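Local atomic coordinates of putative SAM-dependent O-methyltranferase (Podospora anserina, PDB entry 4YMH), a protein that binds S-adenosyl-L-homocysteine and probably transfers methyl groups from S-adenosylmethionine to oxygen atoms of its substrates, as cation-dependent O-methyltransferases do. Residues Val32-Trp35 and Glu36-Arg39; Trp83-Gly86 and Thr87-Thr90. All blocks are in the same frame, centred on the assembly; numbering follows the deposited sequence.

Interaction 1: Val32-Trp35 and Glu36-Arg39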
loop_
_atom_site.group_PDB
_atom_site.type_symbol
_atom_site.label_atom_id
_atom_site.label_comp_id
_atom_site.label_asym_id
_atom_site.label_seq_id
_atom_site.Cartn_x
_atom_site.Cartn_y
_atom_site.Cartn_z
ATOM N N VAL A 32 -1.002 -18.607 11.773
ATOM C CA VAL A 32 -0.629 -19.584 10.757
ATOM C C VAL A 32 -1.465 -20.855 10.929
ATOM O O VAL A 32 -2.017 -21.392 9.961
ATOM C CB VAL A 32 0.861 -19.960 10.830
ATOM C CG1 VAL A 32 1.174 -21.062 9.824
ATOM C CG2 VAL A 32 1.742 -18.746 10.603
ATOM N N GLU A 33 -1.561 -21.327 12.169
ATOM C CA GLU A 33 -2.341 -22.530 12.457
ATOM C C GLU A 33 -3.807 -22.366 12.033
ATOM O O GLU A 33 -4.405 -23.282 11.451
ATOM C CB GLU A 33 -2.251 -22.887 13.945
ATOM C CG GLU A 33 -2.981 -24.160 14.316
ATOM C CD GLU A 33 -2.807 -24.543 15.778
ATOM O OE1 GLU A 33 -2.651 -23.637 16.621
ATOM O OE2 GLU A 33 -2.818 -25.755 16.080
ATOM N N HIS A 34 -4.388 -21.204 12.315
ATOM C CA HIS A 34 -5.763 -20.964 11.887
ATOM C C HIS A 34 -5.893 -20.928 10.351
ATOM O O HIS A 34 -6.872 -21.424 9.783
ATOM C CB HIS A 34 -6.293 -19.663 12.486
ATOM C CG HIS A 34 -7.652 -19.293 11.993
ATOM N ND1 HIS A 34 -8.798 -19.950 12.395
ATOM C CD2 HIS A 34 -8.055 -18.347 11.113
ATOM C CE1 HIS A 34 -9.842 -19.419 11.789
ATOM N NE2 HIS A 34 -9.419 -18.446 11.001
ATOM N N TRP A 35 -4.899 -20.345 9.690
ATOM C CA TRP A 35 -4.904 -20.223 8.230
ATOM C C TRP A 35 -4.880 -21.616 7.590
ATOM O O TRP A 35 -5.712 -21.951 6.721
ATOM C CB TRP A 35 -3.703 -19.376 7.790
ATOM C CG TRP A 35 -3.669 -18.971 6.350
ATOM C CD1 TRP A 35 -4.335 -17.926 5.771
ATOM C CD2 TRP A 35 -2.890 -19.575 5.311
ATOM N NE1 TRP A 35 -4.029 -17.853 4.434
ATOM C CE2 TRP A 35 -3.146 -18.855 4.124
ATOM C CE3 TRP A 35 -2.005 -20.659 5.266
ATOM C CZ2 TRP A 35 -2.556 -19.187 2.908
ATOM C CZ3 TRP A 35 -1.415 -20.985 4.058
ATOM C CH2 TRP A 35 -1.693 -20.250 2.894
ATOM N N GLU A 36 -3.945 -22.438 8.061
ATOM C CA GLU A 36 -3.804 -23.809 7.584
ATOM C C GLU A 36 -5.057 -24.641 7.858
ATOM O O GLU A 36 -5.516 -25.414 7.005
ATOM C CB GLU A 36 -2.584 -24.471 8.226
ATOM C CG GLU A 36 -1.253 -23.844 7.838
ATOM C CD GLU A 36 -0.839 -24.164 6.409
ATOM O OE1 GLU A 36 -1.489 -25.017 5.763
ATOM O OE2 GLU A 36 0.145 -23.562 5.930
ATOM N N TRP A 37 -5.601 -24.477 9.058
ATOM C CA TRP A 37 -6.805 -25.188 9.459
ATOM C C TRP A 37 -7.978 -24.830 8.565
ATOM O O TRP A 37 -8.782 -25.693 8.203
ATOM C CB TRP A 37 -7.150 -24.872 10.909
ATOM C CG TRP A 37 -8.491 -25.388 11.338
ATOM C CD1 TRP A 37 -8.770 -26.615 11.863
ATOM C CD2 TRP A 37 -9.734 -24.680 11.291
ATOM N NE1 TRP A 37 -10.112 -26.717 12.142
ATOM C CE2 TRP A 37 -10.724 -25.541 11.803
ATOM C CE3 TRP A 37 -10.103 -23.400 10.868
ATOM C CZ2 TRP A 37 -12.060 -25.163 11.900
ATOM C CZ3 TRP A 37 -11.432 -23.027 10.961
ATOM C CH2 TRP A 37 -12.394 -23.904 11.477
ATOM N N THR A 38 -8.084 -23.550 8.229
ATOM C CA THR A 38 -9.134 -23.089 7.333
ATOM C C THR A 38 -8.978 -23.739 5.963
ATOM O O THR A 38 -9.954 -24.203 5.369
ATOM C CB THR A 38 -9.124 -21.556 7.184
ATOM O OG1 THR A 38 -9.387 -20.953 8.454
ATOM C CG2 THR A 38 -10.200 -21.111 6.183
ATOM N N ARG A 39 -7.747 -23.785 5.463
ATOM C CA ARG A 39 -7.520 -24.397 4.157
ATOM C C ARG A 39 -7.838 -25.892 4.148
ATOM O O ARG A 39 -8.265 -26.431 3.131
ATOM C CB ARG A 39 -6.083 -24.156 3.702
ATOM C CG ARG A 39 -5.776 -22.684 3.525
ATOM C CD ARG A 39 -4.318 -22.436 3.234
ATOM N NE ARG A 39 -3.973 -22.706 1.843
ATOM C CZ ARG A 39 -3.018 -23.544 1.459
ATOM N NH1 ARG A 39 -2.305 -24.206 2.366
ATOM N NH2 ARG A 39 -2.777 -23.723 0.168
#
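W35 and R39 pack against each other one turn apart on the alpha-helix 29-41 of this class I-like, Rossmann-type methyltransferase, and side chains three and four residues apart carry the contact. R39 CD sits over one face of the indole in a CH-pi contact, 3.4 Å from the centroid of the W35 six-membered ring and 12° off its normal. A bend at chi3 (79°) then takes the guanidinium out past the CH2/CZ3 rim of the ring, its plane still within 14° of the indole and W35 CH2 facing it.

The charged contact is looser: R39 NH1 stands 3.6 Å from E36 OE1, a salt bridge in which the carboxylate oxygen meets the guanidinium at its edge. The other oxygen, E36 OE2, approaches the rim of the indole, 3.5 Å from W35 CZ3. W35 NE1 points away from this group and donates to the carbonyl of S49, a cofactor-binding residue.

Among aromatic groups, H34 and W37 are nearly parallel but offset until little of either ring faces the other.

Backbone bonds run from E36, W37, T38 and R39 to the residues four back. The carbonyl of H34 has two donors: T38 N on one face of its plane and, on the opposite face, the T38 hydroxyl, which also bonds to S76. H34 NE2 itself bonds weakly to S76, and T38 OG1 lies over the imidazole face, 3.6 Å from H34 NE2.

Interaction 2: Trp83-Gly86 and Thr87-Thr90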
loop_
_atom_site.group_PDB
_atom_site.type_symbol
_atom_site.label_atom_id
_atom_site.label_comp_id
_atom_site.label_asym_id
_atom_site.label_seq_id
_atom_site.Cartn_x
_atom_site.Cartn_y
_atom_site.Cartn_z
ATOM N N TRP A 83 -6.460 -8.443 12.595
ATOM C CA TRP A 83 -6.730 -7.148 13.233
ATOM C C TRP A 83 -6.553 -7.224 14.749
ATOM O O TRP A 83 -5.985 -6.319 15.391
ATOM C CB TRP A 83 -8.156 -6.664 12.908
ATOM C CG TRP A 83 -8.462 -6.496 11.436
ATOM C CD1 TRP A 83 -9.523 -7.029 10.756
ATOM C CD2 TRP A 83 -7.710 -5.746 10.474
ATOM N NE1 TRP A 83 -9.471 -6.664 9.434
ATOM C CE2 TRP A 83 -8.369 -5.876 9.234
ATOM C CE3 TRP A 83 -6.540 -4.975 10.538
ATOM C CZ2 TRP A 83 -7.898 -5.265 8.068
ATOM C CZ3 TRP A 83 -6.075 -4.376 9.386
ATOM C CH2 TRP A 83 -6.757 -4.521 8.162
ATOM N N TYR A 84 -7.066 -8.314 15.319
ATOM C CA TYR A 84 -6.927 -8.593 16.744
ATOM C C TYR A 84 -5.453 -8.574 17.154
ATOM O O TYR A 84 -5.068 -7.894 18.121
ATOM C CB TYR A 84 -7.593 -9.946 17.080
ATOM C CG TYR A 84 -7.476 -10.370 18.536
ATOM C CD1 TYR A 84 -8.363 -9.893 19.495
ATOM C CD2 TYR A 84 -6.479 -11.241 18.946
ATOM C CE1 TYR A 84 -8.256 -10.271 20.823
ATOM C CE2 TYR A 84 -6.359 -11.627 20.281
ATOM C CZ TYR A 84 -7.252 -11.139 21.214
ATOM O OH TYR A 84 -7.146 -11.520 22.533
ATOM N N GLU A 85 -4.619 -9.286 16.403
ATOM C CA GLU A 85 -3.190 -9.322 16.717
ATOM C C GLU A 85 -2.567 -7.930 16.605
ATOM O O GLU A 85 -1.686 -7.556 17.395
ATOM C CB GLU A 85 -2.446 -10.294 15.789
ATOM C CG GLU A 85 -2.673 -11.785 16.079
ATOM C CD GLU A 85 -1.997 -12.272 17.355
ATOM O OE1 GLU A 85 -1.265 -11.489 18.008
ATOM O OE2 GLU A 85 -2.194 -13.457 17.701
ATOM N N GLY A 86 -3.029 -7.162 15.623
ATOM C CA GLY A 86 -2.458 -5.847 15.387
ATOM C C GLY A 86 -2.901 -4.792 16.379
ATOM O O GLY A 86 -2.361 -3.685 16.388
ATOM N N THR A 87 -3.893 -5.119 17.206
ATOM C CA THR A 87 -4.382 -4.161 18.198
ATOM C C THR A 87 -4.342 -4.664 19.650
ATOM O O THR A 87 -5.115 -4.201 20.495
ATOM C CB THR A 87 -5.820 -3.744 17.868
ATOM O OG1 THR A 87 -6.644 -4.912 17.770
ATOM C CG2 THR A 87 -5.863 -2.962 16.563
ATOM N N ARG A 88 -3.436 -5.590 19.945
ATOM C CA ARG A 88 -3.308 -6.130 21.292
ATOM C C ARG A 88 -2.986 -5.055 22.333
ATOM O O ARG A 88 -3.443 -5.135 23.466
ATOM C CB ARG A 88 -2.226 -7.209 21.344
ATOM C CG ARG A 88 -2.665 -8.559 20.849
ATOM C CD ARG A 88 -1.572 -9.592 21.025
ATOM N NE ARG A 88 -1.980 -10.877 20.470
ATOM C CZ ARG A 88 -2.621 -11.819 21.152
ATOM N NH1 ARG A 88 -2.921 -11.633 22.432
ATOM N NH2 ARG A 88 -2.956 -12.953 20.552
ATOM N N ASP A 89 -2.197 -4.061 21.948
ATOM C CA ASP A 89 -1.732 -3.058 22.905
ATOM C C ASP A 89 -2.825 -2.083 23.329
ATOM O O ASP A 89 -2.827 -1.596 24.457
ATOM C CB ASP A 89 -0.541 -2.285 22.331
ATOM C CG ASP A 89 0.767 -3.056 22.450
ATOM O OD1 ASP A 89 0.804 -4.056 23.198
ATOM O OD2 ASP A 89 1.762 -2.655 21.808
ATOM N N THR A 90 -3.759 -1.806 22.430
ATOM C CA THR A 90 -4.820 -0.841 22.703
ATOM C C THR A 90 -6.170 -1.481 23.029
ATOM O O THR A 90 -7.103 -0.794 23.452
ATOM C CB THR A 90 -5.032 0.070 21.509
ATOM O OG1 THR A 90 -5.646 -0.686 20.460
ATOM C CG2 THR A 90 -3.704 0.614 21.023
HETATM O O HOH W 1 -0.895 -3.761 19.303
#
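E85 and R88 run alongside each other, and their charged ends meet in a two-pronged salt bridge. R88 presents the side of its guanidinium, with NE 2.6 Å from E85 OE1 and NH2 3.0 Å from E85 OE2. Both bonds are nearly straight and lie in the guanidinium plane, yet they reach the oxygens from above the carboxylate, since the two flat groups are turned 48° apart. The R88 chain runs extended from CG to NE, whereas E85 folds at chi2 (-72°). E85 OE2 is also bonded to the hydroxyl of Y114.

The Y84 ring stands steeply against the guanidinium: its CE2 lies over one face, 3.7 Å from R88 NH2, while that nitrogen is near the plane of the ring at its edge.

T87 turns its hydroxyl back to the helix. With chi1 at 55°, OG1 donates to the carbonyl oxygen of W83 at 2.8 Å, and R119 bonds to the same hydroxyl. T87 N reaches Y84 O at 3.1 Å from well above the carbonyl plane, a bond to the residue three back. These bonds lie where helix 78-86 gives way to the loop before strand 93-98; with parallel strand 68-72 they form a beta-alpha-beta crossover of the Rossmann-like methyltransferase fold.

Interaction 1 and interaction 2 follow one another along the chain, their centres 19 Å apart and their nearest atoms about 8 Å apart, without touching. Helix 78-86 joins them: Y78 and L81 at its start and middle pack against W35 and H34 of interaction 1, while its last turn enters interaction 2. Helix 51-64 also meets both, through R51 at 32-35 and through M57, I58 and A61 at 83-86. Each contact brings a tryptophan side chain to about 7 Å from the bound S-adenosyl-L-homocysteine at nearest approach, W35 from one and W83 from the other. Between nearest side-chain atoms, T38 is about 4 Å from Y75, a cofactor-binding residue.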